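Local structure of histidine-containing Phosphotransfer Protein type 1, MtHPt1 (Medicago truncatula, 3US6) at residues 7-12 and 134-139; 18-23 and 127-132; 25-30 and 44-49; 72-77 and 98-103. The protein probably relays phosphoryl groups from cytokinin sensor histidine kinases to response regulators in the plant cytokinin signalling pathway. All blocks are in the same frame, centred on the assembly; numbering follows the deposited sequence. Where two conformers were deposited one is given.

Contact 1: residues 7-12 and 134-139; sequences RRQWVD and LRLEQQ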
loop_
_atom_site.group_PDB
_atom_site.type_symbol
_atom_site.label_atom_id
_atom_site.label_comp_id
_atom_site.label_asym_id
_atom_site.label_seq_id
_atom_site.Cartn_x
_atom_site.Cartn_y
_atom_site.Cartn_z
ATOM N N ARG A 7 0.325 23.181 -1.473
ATOM C CA ARG A 7 0.741 22.697 -0.146
ATOM C C ARG A 7 -0.451 22.414 0.767
ATOM O O ARG A 7 -0.475 21.402 1.445
ATOM C CB ARG A 7 1.723 23.656 0.506
ATOM C CG ARG A 7 3.067 23.676 -0.234
ATOM C CD ARG A 7 3.960 24.828 0.151
ATOM N NE ARG A 7 4.709 24.409 1.306
ATOM C CZ ARG A 7 4.367 24.711 2.540
ATOM N NH1 ARG A 7 3.305 25.478 2.774
ATOM N NH2 ARG A 7 5.107 24.248 3.520
ATOM N N ARG A 8 -1.420 23.296 0.779
ATOM C CA ARG A 8 -2.630 23.061 1.593
ATOM C C ARG A 8 -3.384 21.822 1.107
ATOM O O ARG A 8 -3.850 21.006 1.923
ATOM C CB ARG A 8 -3.540 24.287 1.580
ATOM C CG ARG A 8 -2.999 25.505 2.344
ATOM C CD ARG A 8 -4.047 26.672 2.415
ATOM N NE ARG A 8 -4.334 27.284 1.113
ATOM C CZ ARG A 8 -3.594 28.235 0.552
ATOM N NH1 ARG A 8 -2.507 28.684 1.173
ATOM N NH2 ARG A 8 -3.931 28.733 -0.637
ATOM N N GLN A 9 -3.465 21.610 -0.200
ATOM C CA GLN A 9 -4.083 20.420 -0.746
ATOM C C GLN A 9 -3.387 19.141 -0.328
ATOM O O GLN A 9 -4.029 18.173 -0.069
ATOM C CB GLN A 9 -4.095 20.482 -2.261
ATOM C CG GLN A 9 -4.929 21.576 -2.818
ATOM C CD GLN A 9 -4.816 21.653 -4.327
ATOM O OE1 GLN A 9 -3.762 21.522 -4.891
ATOM N NE2 GLN A 9 -5.913 21.864 -4.958
ATOM N N TRP A 10 -2.074 19.178 -0.281
ATOM C CA TRP A 10 -1.280 18.046 0.179
ATOM C C TRP A 10 -1.565 17.717 1.615
ATOM O O TRP A 10 -1.809 16.559 1.949
ATOM C CB TRP A 10 0.249 18.342 -0.002
ATOM C CG TRP A 10 1.206 17.209 0.382
ATOM C CD1 TRP A 10 1.678 16.249 -0.423
ATOM C CD2 TRP A 10 1.717 16.917 1.710
ATOM N NE1 TRP A 10 2.479 15.372 0.297
ATOM C CE2 TRP A 10 2.469 15.744 1.609
ATOM C CE3 TRP A 10 1.571 17.523 2.961
ATOM C CZ2 TRP A 10 3.155 15.212 2.688
ATOM C CZ3 TRP A 10 2.199 16.974 4.029
ATOM C CH2 TRP A 10 2.985 15.842 3.898
ATOM N N VAL A 11 -1.534 18.728 2.455
ATOM C CA VAL A 11 -1.890 18.483 3.862
ATOM C C VAL A 11 -3.242 17.806 4.005
ATOM O O VAL A 11 -3.383 16.799 4.721
ATOM C CB VAL A 11 -1.837 19.814 4.673
ATOM C CG1 VAL A 11 -2.445 19.678 6.058
ATOM C CG2 VAL A 11 -0.396 20.323 4.743
ATOM N N ASP A 12 -4.239 18.381 3.346
ATOM C CA ASP A 12 -5.584 17.855 3.429
ATOM C C ASP A 12 -5.654 16.417 2.855
ATOM O O ASP A 12 -6.367 15.553 3.422
ATOM C CB ASP A 12 -6.605 18.764 2.724
ATOM C CG ASP A 12 -6.765 20.113 3.417
ATOM O OD1 ASP A 12 -6.379 20.236 4.604
ATOM O OD2 ASP A 12 -7.278 21.042 2.733
ATOM N N LEU A 134 2.046 11.524 -4.666
ATOM C CA LEU A 134 3.401 11.682 -5.236
ATOM C C LEU A 134 3.430 12.665 -6.421
ATOM O O LEU A 134 4.387 13.444 -6.561
ATOM C CB LEU A 134 3.992 10.334 -5.585
ATOM C CG LEU A 134 4.336 9.572 -4.311
ATOM C CD1 LEU A 134 4.691 8.156 -4.667
ATOM C CD2 LEU A 134 5.511 10.240 -3.522
ATOM N N ARG A 135 2.378 12.656 -7.234
ATOM C CA ARG A 135 2.246 13.616 -8.326
ATOM C C ARG A 135 2.143 15.054 -7.811
ATOM O O ARG A 135 2.738 15.970 -8.379
ATOM C CB ARG A 135 1.029 13.280 -9.191
ATOM C CG ARG A 135 1.310 12.269 -10.291
ATOM C CD ARG A 135 0.226 12.297 -11.357
ATOM N NE ARG A 135 -0.971 11.572 -10.937
ATOM C CZ ARG A 135 -1.121 10.256 -11.038
ATOM N NH1 ARG A 135 -0.147 9.512 -11.547
ATOM N NH2 ARG A 135 -2.245 9.681 -10.631
ATOM N N LEU A 136 1.388 15.242 -6.732
ATOM C CA LEU A 136 1.213 16.557 -6.118
ATOM C C LEU A 136 2.557 17.040 -5.536
ATOM O O LEU A 136 2.974 18.176 -5.720
ATOM C CB LEU A 136 0.154 16.514 -5.030
ATOM C CG LEU A 136 -0.124 17.849 -4.335
ATOM C CD1 LEU A 136 -0.497 18.920 -5.321
ATOM C CD2 LEU A 136 -1.249 17.641 -3.339
ATOM N N GLU A 137 3.266 16.152 -4.834
ATOM C CA GLU A 137 4.577 16.476 -4.330
ATOM C C GLU A 137 5.512 16.932 -5.467
ATOM O O GLU A 137 6.268 17.874 -5.300
ATOM C CB GLU A 137 5.223 15.302 -3.610
ATOM C CG GLU A 137 4.525 14.982 -2.318
ATOM C CD GLU A 137 5.191 13.893 -1.464
ATOM O OE1 GLU A 137 6.347 13.477 -1.734
ATOM O OE2 GLU A 137 4.539 13.467 -0.446
ATOM N N GLN A 138 5.533 16.186 -6.567
ATOM C CA GLN A 138 6.393 16.562 -7.680
ATOM C C GLN A 138 6.042 17.956 -8.186
ATOM O O GLN A 138 6.903 18.766 -8.542
ATOM C CB GLN A 138 6.288 15.559 -8.836
ATOM C CG GLN A 138 6.745 14.162 -8.551
ATOM C CD GLN A 138 8.249 13.916 -8.513
ATOM O OE1 GLN A 138 8.668 12.801 -8.160
ATOM N NE2 GLN A 138 9.060 14.894 -8.929
ATOM N N GLN A 139 4.747 18.274 -8.216
ATOM C CA GLN A 139 4.317 19.611 -8.652
ATOM C C GLN A 139 4.757 20.716 -7.684
ATOM O O GLN A 139 5.287 21.763 -8.098
ATOM C CB GLN A 139 2.804 19.668 -8.865
ATOM C CG GLN A 139 2.347 18.799 -9.974
ATOM C CD GLN A 139 0.849 18.397 -9.923
ATOM O OE1 GLN A 139 0.085 18.793 -9.022
ATOM N NE2 GLN A 139 0.466 17.533 -10.845
#
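Trp10 and Leu136 mark the closest backbone approach, their CA atoms 6.9 Å apart, where helix 3-19 runs nearly antiparallel to helix 109-142 in this helix-bundle protein. The segment axes pass 10.1 Å from each other and their directions differ by 156°. With CG anti to the backbone N (chi1 -179°), Leu136 reaches toward helix 3-19, and its CD2 methyl settles against the backbone N and CA of Trp10, 3.7 Å from Trp10 CB. Gln9 meets the same leucine at its margin, the two side chains crossing at about a right angle. Leu133 and Ile140 of helix 109-142 also touch the indole, as do Ile147 and Pro148 of the C-terminal tail. Glu137 reaches the indole with an extended chain, its CG lying 3.6 Å from Trp10 CD1. Ring and carboxylate planes are steeply inclined to each other, yet the single polar link is well formed: Trp10 NE1 donates nearly within its ring plane to the anti side of Glu137 OE2, at 2.9 Å and 156°.

Contact 2: residues 18-23 and 127-132; sequences FMEGFL and KNKLET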
loop_
_atom_site.group_PDB
_atom_site.type_symbol
_atom_site.label_atom_id
_atom_site.label_comp_id
_atom_site.label_asym_id
_atom_site.label_seq_id
_atom_site.Cartn_x
_atom_site.Cartn_y
_atom_site.Cartn_z
ATOM N N PHE A 18 -4.398 9.261 6.262
ATOM C CA PHE A 18 -4.134 8.763 7.604
ATOM C C PHE A 18 -5.464 8.542 8.339
ATOM O O PHE A 18 -5.621 7.537 9.043
ATOM C CB PHE A 18 -3.189 9.699 8.419
ATOM C CG PHE A 18 -1.758 9.567 8.059
ATOM C CD1 PHE A 18 -0.967 8.667 8.737
ATOM C CD2 PHE A 18 -1.227 10.228 7.028
ATOM C CE1 PHE A 18 0.352 8.509 8.402
ATOM C CE2 PHE A 18 0.131 10.079 6.709
ATOM C CZ PHE A 18 0.875 9.224 7.369
ATOM N N MET A 19 -6.418 9.466 8.229
ATOM C CA MET A 19 -7.627 9.383 9.030
ATOM C C MET A 19 -8.459 8.184 8.610
ATOM O O MET A 19 -9.096 7.560 9.463
ATOM C CB MET A 19 -8.448 10.655 8.889
ATOM C CG MET A 19 -7.826 11.740 9.675
ATOM S SD MET A 19 -8.614 13.374 9.521
ATOM C CE MET A 19 -10.155 13.047 10.376
ATOM N N GLU A 20 -8.431 7.845 7.342
ATOM C CA GLU A 20 -9.218 6.747 6.780
ATOM C C GLU A 20 -8.484 5.409 6.895
ATOM O O GLU A 20 -9.059 4.404 6.539
ATOM C CB GLU A 20 -9.606 7.019 5.349
ATOM C CG GLU A 20 -10.546 8.244 5.287
ATOM C CD GLU A 20 -10.807 8.783 3.907
ATOM O OE1 GLU A 20 -10.313 8.276 2.890
ATOM O OE2 GLU A 20 -11.641 9.718 3.824
ATOM N N GLY A 21 -7.223 5.413 7.337
ATOM C CA GLY A 21 -6.493 4.190 7.564
ATOM C C GLY A 21 -5.683 3.697 6.407
ATOM O O GLY A 21 -5.127 2.624 6.545
ATOM N N PHE A 22 -5.596 4.447 5.312
ATOM C CA PHE A 22 -4.829 4.016 4.188
ATOM C C PHE A 22 -3.327 4.009 4.454
ATOM O O PHE A 22 -2.606 3.164 3.924
ATOM C CB PHE A 22 -5.118 4.815 2.956
ATOM C CG PHE A 22 -6.517 4.569 2.448
ATOM C CD1 PHE A 22 -6.823 3.395 1.773
ATOM C CD2 PHE A 22 -7.534 5.461 2.694
ATOM C CE1 PHE A 22 -8.156 3.127 1.369
ATOM C CE2 PHE A 22 -8.845 5.241 2.254
ATOM C CZ PHE A 22 -9.148 4.018 1.623
ATOM N N LEU A 23 -2.856 4.972 5.286
ATOM C CA LEU A 23 -1.461 5.083 5.698
ATOM C C LEU A 23 -1.410 5.154 7.217
ATOM O O LEU A 23 -2.335 5.673 7.862
ATOM C CB LEU A 23 -0.798 6.299 5.112
ATOM C CG LEU A 23 -0.720 6.376 3.627
ATOM C CD1 LEU A 23 -0.183 7.749 3.253
ATOM C CD2 LEU A 23 0.101 5.277 3.049
ATOM N N LYS A 127 -2.622 2.340 -3.928
ATOM C CA LYS A 127 -1.749 2.642 -5.049
ATOM C C LYS A 127 -2.208 3.921 -5.715
ATOM O O LYS A 127 -1.369 4.803 -5.964
ATOM C CB LYS A 127 -1.736 1.497 -6.039
ATOM C CG LYS A 127 -0.999 1.792 -7.332
ATOM C CD LYS A 127 -1.034 0.626 -8.295
ATOM C CE LYS A 127 -0.069 0.899 -9.459
ATOM N NZ LYS A 127 -0.504 0.144 -10.662
ATOM N N ASN A 128 -3.465 3.990 -6.087
ATOM C CA ASN A 128 -3.985 5.158 -6.745
ATOM C C ASN A 128 -3.780 6.412 -5.882
ATOM O O ASN A 128 -3.351 7.448 -6.412
ATOM C CB ASN A 128 -5.403 4.974 -7.200
ATOM C CG ASN A 128 -5.464 4.149 -8.461
ATOM O OD1 ASN A 128 -5.298 4.656 -9.562
ATOM N ND2 ASN A 128 -5.744 2.866 -8.284
ATOM N N LYS A 129 -4.080 6.342 -4.595
ATOM C CA LYS A 129 -3.989 7.521 -3.739
ATOM C C LYS A 129 -2.507 7.942 -3.636
ATOM O O LYS A 129 -2.166 9.155 -3.603
ATOM C CB LYS A 129 -4.558 7.249 -2.349
ATOM C CG LYS A 129 -6.063 7.088 -2.360
ATOM C CD LYS A 129 -6.546 6.590 -1.019
ATOM C CE LYS A 129 -8.072 6.508 -0.869
ATOM N NZ LYS A 129 -8.680 7.817 -0.856
ATOM N N LEU A 130 -1.587 6.981 -3.497
ATOM C CA LEU A 130 -0.164 7.287 -3.443
ATOM C C LEU A 130 0.328 7.955 -4.719
ATOM O O LEU A 130 1.142 8.888 -4.670
ATOM C CB LEU A 130 0.683 6.059 -3.132
ATOM C CG LEU A 130 0.651 5.610 -1.672
ATOM C CD1 LEU A 130 1.306 4.302 -1.482
ATOM C CD2 LEU A 130 1.352 6.639 -0.796
ATOM N N GLU A 131 -0.162 7.493 -5.865
ATOM C CA GLU A 131 0.233 8.118 -7.144
ATOM C C GLU A 131 -0.194 9.583 -7.139
ATOM O O GLU A 131 0.539 10.458 -7.606
ATOM C CB GLU A 131 -0.298 7.349 -8.318
ATOM C CG GLU A 131 0.343 5.997 -8.397
ATOM C CD GLU A 131 -0.204 5.179 -9.558
ATOM O OE1 GLU A 131 -1.370 5.349 -9.997
ATOM O OE2 GLU A 131 0.466 4.230 -10.015
ATOM N N THR A 132 -1.413 9.840 -6.730
ATOM C CA THR A 132 -1.943 11.201 -6.615
ATOM C C THR A 132 -1.073 12.052 -5.637
ATOM O O THR A 132 -0.693 13.194 -5.931
ATOM C CB THR A 132 -3.409 11.215 -6.224
ATOM O OG1 THR A 132 -4.144 10.661 -7.314
ATOM C CG2 THR A 132 -3.937 12.633 -5.898
HETATM O O HOH W 1 -7.868 8.964 1.670
HETATM O O HOH W 2 -11.291 7.627 0.522
#
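Glu20 OE1 is gripped by two waters, both of which donate to it and accept from Lys129 NZ, so a doubly bridged pair of opposite charges joins the C-terminal region of helix 3-19 to helix 109-142. The carboxylate oxygen and the ammonium nitrogen themselves stay 4.1 Å apart, too far for a direct salt bridge. A Schellman motif, with Gly21 at positive phi, follows the last turn, and the chain then turns Phe22 toward the lysine. The Lys129 chain, extended through chi3, carries CE over one face of the Phe22 ring, 3.6 Å from the ring centroid, as a CH-pi contact; the bend at chi4 (-68°) then turns NZ aside to the waters. With an alanine here in place of Phe22, the lysine methylenes would probably lose the ring they lie against, and the ammonium group would be freer to leave its waters. Deeper in the bundle, Leu130 also packs on Phe50. Across this contact, its CD2 methyl meets Leu23 CD2 at 4.3 Å.

Contact 3: residues 25-30 and 44-49; sequences GQFLQL and EVVSLF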
loop_
_atom_site.group_PDB
_atom_site.type_symbol
_atom_site.label_atom_id
_atom_site.label_comp_id
_atom_site.label_asym_id
_atom_site.label_seq_id
_atom_site.Cartn_x
_atom_site.Cartn_y
_atom_site.Cartn_z
ATOM N N GLY A 25 1.777 5.196 10.676
ATOM C CA GLY A 25 3.024 5.822 11.065
ATOM C C GLY A 25 4.228 5.251 10.370
ATOM O O GLY A 25 5.303 5.902 10.370
ATOM N N GLN A 26 4.129 4.081 9.760
ATOM C CA GLN A 26 5.305 3.574 9.094
ATOM C C GLN A 26 5.542 4.394 7.809
ATOM O O GLN A 26 6.723 4.513 7.348
ATOM C CB GLN A 26 5.198 2.108 8.820
ATOM C CG GLN A 26 6.247 1.619 7.935
ATOM C CD GLN A 26 7.634 1.838 8.516
ATOM O OE1 GLN A 26 8.653 1.973 7.769
ATOM N NE2 GLN A 26 7.694 1.898 9.880
ATOM N N PHE A 27 4.496 5.020 7.253
ATOM C CA PHE A 27 4.738 5.876 6.092
ATOM C C PHE A 27 5.509 7.103 6.536
ATOM O O PHE A 27 6.402 7.569 5.827
ATOM C CB PHE A 27 3.438 6.238 5.418
ATOM C CG PHE A 27 3.646 7.016 4.144
ATOM C CD1 PHE A 27 3.989 6.321 2.988
ATOM C CD2 PHE A 27 3.494 8.373 4.093
ATOM C CE1 PHE A 27 4.190 6.982 1.800
ATOM C CE2 PHE A 27 3.707 9.059 2.936
ATOM C CZ PHE A 27 4.083 8.351 1.771
ATOM N N LEU A 28 5.233 7.614 7.729
ATOM C CA LEU A 28 6.025 8.724 8.258
ATOM C C LEU A 28 7.470 8.337 8.515
ATOM O O LEU A 28 8.387 9.150 8.378
ATOM C CB LEU A 28 5.429 9.207 9.566
ATOM C CG LEU A 28 4.018 9.688 9.441
ATOM C CD1 LEU A 28 3.729 10.340 10.772
ATOM C CD2 LEU A 28 3.854 10.679 8.313
ATOM N N GLN A 29 7.712 7.114 8.947
ATOM C CA GLN A 29 9.092 6.605 9.073
ATOM C C GLN A 29 9.888 6.590 7.756
ATOM O O GLN A 29 11.077 6.976 7.735
ATOM C CB GLN A 29 9.114 5.243 9.738
ATOM C CG GLN A 29 10.496 4.616 9.764
ATOM C CD GLN A 29 10.465 3.252 10.448
ATOM O OE1 GLN A 29 9.813 3.077 11.507
ATOM N NE2 GLN A 29 11.066 2.256 9.794
ATOM N N LEU A 30 9.246 6.258 6.637
ATOM C CA LEU A 30 9.926 6.346 5.336
ATOM C C LEU A 30 10.299 7.762 5.064
ATOM O O LEU A 30 11.401 8.047 4.589
ATOM C CB LEU A 30 9.005 5.912 4.186
ATOM C CG LEU A 30 8.597 4.504 4.133
ATOM C CD1 LEU A 30 7.806 4.405 2.788
ATOM C CD2 LEU A 30 9.807 3.563 4.180
ATOM N N GLU A 44 10.828 5.818 -4.579
ATOM C CA GLU A 44 11.503 4.595 -4.987
ATOM C C GLU A 44 10.992 3.374 -4.223
ATOM O O GLU A 44 10.812 2.292 -4.780
ATOM C CB GLU A 44 13.021 4.750 -4.835
ATOM C CG GLU A 44 13.489 5.863 -5.735
ATOM C CD GLU A 44 14.935 6.276 -5.486
ATOM O OE1 GLU A 44 15.524 5.780 -4.492
ATOM O OE2 GLU A 44 15.460 7.089 -6.298
ATOM N N VAL A 45 10.771 3.555 -2.917
ATOM C CA VAL A 45 10.348 2.465 -2.080
ATOM C C VAL A 45 8.911 2.079 -2.459
ATOM O O VAL A 45 8.627 0.914 -2.581
ATOM C CB VAL A 45 10.399 2.850 -0.585
ATOM C CG1 VAL A 45 9.712 1.787 0.297
ATOM C CG2 VAL A 45 11.852 3.006 -0.113
ATOM N N VAL A 46 8.038 3.067 -2.619
ATOM C CA VAL A 46 6.641 2.796 -3.061
ATOM C C VAL A 46 6.646 2.047 -4.420
ATOM O O VAL A 46 5.863 1.088 -4.584
ATOM C CB VAL A 46 5.844 4.110 -3.075
ATOM C CG1 VAL A 46 4.533 3.948 -3.748
ATOM C CG2 VAL A 46 5.637 4.600 -1.577
ATOM N N SER A 47 7.523 2.486 -5.330
ATOM C CA SER A 47 7.647 1.824 -6.639
ATOM C C SER A 47 8.035 0.383 -6.536
ATOM O O SER A 47 7.462 -0.480 -7.218
ATOM C CB SER A 47 8.625 2.554 -7.534
ATOM O OG SER A 47 8.003 3.716 -7.987
ATOM N N LEU A 48 8.991 0.077 -5.649
ATOM C CA LEU A 48 9.368 -1.311 -5.459
ATOM C C LEU A 48 8.177 -2.158 -4.943
ATOM O O LEU A 48 8.010 -3.297 -5.336
ATOM C CB LEU A 48 10.532 -1.437 -4.449
ATOM C CG LEU A 48 11.881 -0.974 -4.915
ATOM C CD1 LEU A 48 12.756 -0.823 -3.668
ATOM C CD2 LEU A 48 12.463 -2.007 -5.921
ATOM N N PHE A 49 7.442 -1.600 -3.992
ATOM C CA PHE A 49 6.238 -2.219 -3.447
ATOM C C PHE A 49 5.228 -2.462 -4.583
ATOM O O PHE A 49 4.652 -3.573 -4.629
ATOM C CB PHE A 49 5.654 -1.323 -2.364
ATOM C CG PHE A 49 4.318 -1.778 -1.837
ATOM C CD1 PHE A 49 4.257 -2.924 -1.061
ATOM C CD2 PHE A 49 3.169 -1.084 -2.086
ATOM C CE1 PHE A 49 3.041 -3.373 -0.557
ATOM C CE2 PHE A 49 1.953 -1.562 -1.605
ATOM C CZ PHE A 49 1.921 -2.669 -0.785
#
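Leu30 holds CG anti to its carbonyl carbon (chi1 -67°), while Val45 sets CG1 anti to the backbone N (chi1 170°), and these rotations bring the two side chains together tip to tip. The methyls that meet are Leu30 CD1 and Val45 CG1, 4.1 Å apart; the CA atoms of the same two residues are 8.4 Å apart. Phe27 supplies a second, looser point: its CE1 lies 4.4 Å from Val46 CG2, which sits at the ring edge, near the ring plane. Through these two apolar pairs the short helix 25-32 packs against the early turns of helix 41-64, which carries into the helical bundle of the HPt domain. Phe27 also touches Ile14 of helix 3-19 and Leu130 of helix 109-142, so that its ring is shared among several helices. Val45 has a further neighbour in Ile88 of helix 71-88. Within the short helix, Gln26 NE2 donates to Gln29 OE1 at 2.9 Å, approaching from above the carbonyl plane.

Contact 4: residues 72-77 and 98-103; sequences KKVDAH and VAFRNF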
loop_
_atom_site.group_PDB
_atom_site.type_symbol
_atom_site.label_atom_id
_atom_site.label_comp_id
_atom_site.label_asym_id
_atom_site.label_seq_id
_atom_site.Cartn_x
_atom_site.Cartn_y
_atom_site.Cartn_z
ATOM N N LYS A 72 -1.167 -23.655 2.236
ATOM C CA LYS A 72 0.180 -23.426 2.715
ATOM C C LYS A 72 0.911 -22.404 1.838
ATOM O O LYS A 72 1.459 -21.435 2.341
ATOM C CB LYS A 72 0.918 -24.803 2.799
ATOM C CG LYS A 72 2.318 -24.804 3.464
ATOM C CD LYS A 72 2.746 -26.254 3.854
ATOM C CE LYS A 72 4.090 -26.355 4.586
ATOM N NZ LYS A 72 4.086 -25.705 5.935
ATOM N N LYS A 73 0.828 -22.594 0.532
ATOM C CA LYS A 73 1.524 -21.720 -0.404
ATOM C C LYS A 73 0.882 -20.320 -0.417
ATOM O O LYS A 73 1.574 -19.293 -0.394
ATOM C CB LYS A 73 1.543 -22.355 -1.795
ATOM C CG LYS A 73 2.321 -21.574 -2.832
ATOM C CD LYS A 73 2.563 -22.376 -4.114
ATOM C CE LYS A 73 1.539 -22.027 -5.198
ATOM N NZ LYS A 73 1.330 -20.538 -5.425
ATOM N N VAL A 74 -0.449 -20.306 -0.419
ATOM C CA VAL A 74 -1.189 -19.055 -0.378
ATOM C C VAL A 74 -0.859 -18.299 0.883
ATOM O O VAL A 74 -0.623 -17.081 0.843
ATOM C CB VAL A 74 -2.710 -19.295 -0.530
ATOM C CG1 VAL A 74 -3.464 -18.040 -0.098
ATOM C CG2 VAL A 74 -2.974 -19.722 -1.949
ATOM N N ASP A 75 -0.819 -18.984 2.003
ATOM C CA ASP A 75 -0.544 -18.289 3.240
ATOM C C ASP A 75 0.852 -17.692 3.222
ATOM O O ASP A 75 1.061 -16.563 3.687
ATOM C CB ASP A 75 -0.618 -19.231 4.426
ATOM C CG ASP A 75 -0.369 -18.504 5.712
ATOM O OD1 ASP A 75 -1.190 -17.627 6.060
ATOM O OD2 ASP A 75 0.675 -18.764 6.305
ATOM N N ALA A 76 1.807 -18.369 2.626
ATOM C CA ALA A 76 3.159 -17.825 2.606
ATOM C C ALA A 76 3.216 -16.554 1.724
ATOM O O ALA A 76 3.882 -15.598 2.064
ATOM C CB ALA A 76 4.128 -18.889 2.088
ATOM N N HIS A 77 2.510 -16.555 0.602
ATOM C CA HIS A 77 2.525 -15.373 -0.274
ATOM C C HIS A 77 1.790 -14.202 0.394
ATOM O O HIS A 77 2.267 -13.072 0.330
ATOM C CB HIS A 77 1.927 -15.680 -1.621
ATOM C CG HIS A 77 2.744 -16.637 -2.426
ATOM N ND1 HIS A 77 2.304 -17.180 -3.616
ATOM C CD2 HIS A 77 3.956 -17.187 -2.190
ATOM C CE1 HIS A 77 3.219 -18.006 -4.088
ATOM N NE2 HIS A 77 4.233 -18.030 -3.241
ATOM N N VAL A 98 -3.896 -9.803 7.134
ATOM C CA VAL A 98 -4.172 -10.490 8.413
ATOM C C VAL A 98 -5.467 -11.269 8.408
ATOM O O VAL A 98 -5.518 -12.446 8.808
ATOM C CB VAL A 98 -4.163 -9.508 9.594
ATOM C CG1 VAL A 98 -4.519 -10.233 10.883
ATOM C CG2 VAL A 98 -2.770 -8.845 9.708
ATOM N N ALA A 99 -6.537 -10.658 7.914
ATOM C CA ALA A 99 -7.798 -11.309 7.799
ATOM C C ALA A 99 -7.686 -12.558 6.880
ATOM O O ALA A 99 -8.189 -13.633 7.167
ATOM C CB ALA A 99 -8.856 -10.316 7.319
ATOM N N PHE A 100 -7.021 -12.291 5.761
ATOM C CA PHE A 100 -6.730 -13.326 4.777
ATOM C C PHE A 100 -6.131 -14.556 5.451
ATOM O O PHE A 100 -6.690 -15.650 5.375
ATOM C CB PHE A 100 -5.767 -12.795 3.714
ATOM C CG PHE A 100 -5.872 -13.502 2.394
ATOM C CD1 PHE A 100 -6.294 -14.820 2.330
ATOM C CD2 PHE A 100 -5.548 -12.850 1.215
ATOM C CE1 PHE A 100 -6.390 -15.474 1.117
ATOM C CE2 PHE A 100 -5.642 -13.499 -0.001
ATOM C CZ PHE A 100 -6.065 -14.812 -0.050
ATOM N N ARG A 101 -5.038 -14.351 6.178
ATOM C CA ARG A 101 -4.340 -15.434 6.838
ATOM C C ARG A 101 -5.221 -16.186 7.830
ATOM O O ARG A 101 -5.113 -17.408 7.940
ATOM C CB ARG A 101 -3.111 -14.943 7.607
ATOM C CG ARG A 101 -2.078 -14.343 6.698
ATOM C CD ARG A 101 -0.758 -14.214 7.455
ATOM N NE ARG A 101 -0.073 -15.509 7.586
ATOM C CZ ARG A 101 0.878 -15.769 8.476
ATOM N NH1 ARG A 101 1.225 -14.850 9.361
ATOM N NH2 ARG A 101 1.467 -16.944 8.476
ATOM N N ASN A 102 -6.147 -15.500 8.495
ATOM C CA ASN A 102 -7.062 -16.263 9.368
ATOM C C ASN A 102 -7.922 -17.239 8.546
ATOM O O ASN A 102 -8.151 -18.362 8.967
ATOM C CB ASN A 102 -7.907 -15.304 10.199
ATOM C CG ASN A 102 -7.053 -14.537 11.228
ATOM O OD1 ASN A 102 -6.053 -15.068 11.731
ATOM N ND2 ASN A 102 -7.433 -13.298 11.521
ATOM N N PHE A 103 -8.419 -16.820 7.385
ATOM C CA PHE A 103 -9.252 -17.680 6.589
ATOM C C PHE A 103 -8.475 -18.776 5.915
ATOM O O PHE A 103 -8.980 -19.870 5.697
ATOM C CB PHE A 103 -10.084 -16.863 5.605
ATOM C CG PHE A 103 -11.057 -15.978 6.274
ATOM C CD1 PHE A 103 -12.044 -16.486 7.067
ATOM C CD2 PHE A 103 -10.989 -14.629 6.068
ATOM C CE1 PHE A 103 -12.936 -15.662 7.676
ATOM C CE2 PHE A 103 -11.882 -13.807 6.655
ATOM C CZ PHE A 103 -12.850 -14.318 7.452
#
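Asp75 and Arg101 form a two-pronged salt bridge between helices 71-88 and 91-106, their CA atoms 6.0 Å apart. The guanidinium presents its NE side: Arg101 NE donates to Asp75 OD1 at 2.8 Å with an N-H...O angle of 167°. Beside it, Arg101 NH2 donates to Asp75 OD2 at 2.9 Å in a similarly straight bond, using the syn lone pair of that oxygen. Carboxylate and guanidinium planes are only 24° apart, so the two groups meet edge to edge, nearly flat. The arginine chain bends at chi3 (76°) to turn this side of the group onto the aspartate, and its CG lies 3.5 Å from Asp75 OD1. Arg101 also touches His79, the predicted phosphorylation site in this histidine-containing phosphotransfer (HPt) domain. Replacing Arg101 with a leucine would probably leave the Asp75 carboxylate without its charged mate and free to turn. Toward the bundle interior, Val74 contacts Leu60 and Ala63 of helix 41-64. Phe100 was modelled in two conformers, and in the one given its CE1 lies 4.1 Å from Val74 CG1, a contact that must stay doubtful as it depends on that choice. With one bond to each oxygen, the arginine fixes the carboxylate's rotation and probably offsets its charge.

From the N terminus, helix 3-19 opens contact 1 and then contact 2, both of which close on helix 109-142; contact 2 is nested within the loop of contact 1, their centres about 13 Å apart. Contact 3 follows, closing a short loop between helices 25-32 and 41-64. Contact 4 then joins helices 71-88 and 91-106, in series with contact 3, and both lie inside the loop of contact 2. None of the loops cross. Contacts 2 and 3 touch directly, through Phe18 on Leu28 and Leu130 on Val46. Contact 4 stands apart, on the opposite side of the chain's centre from contact 1, with their own centres about 35 Å apart.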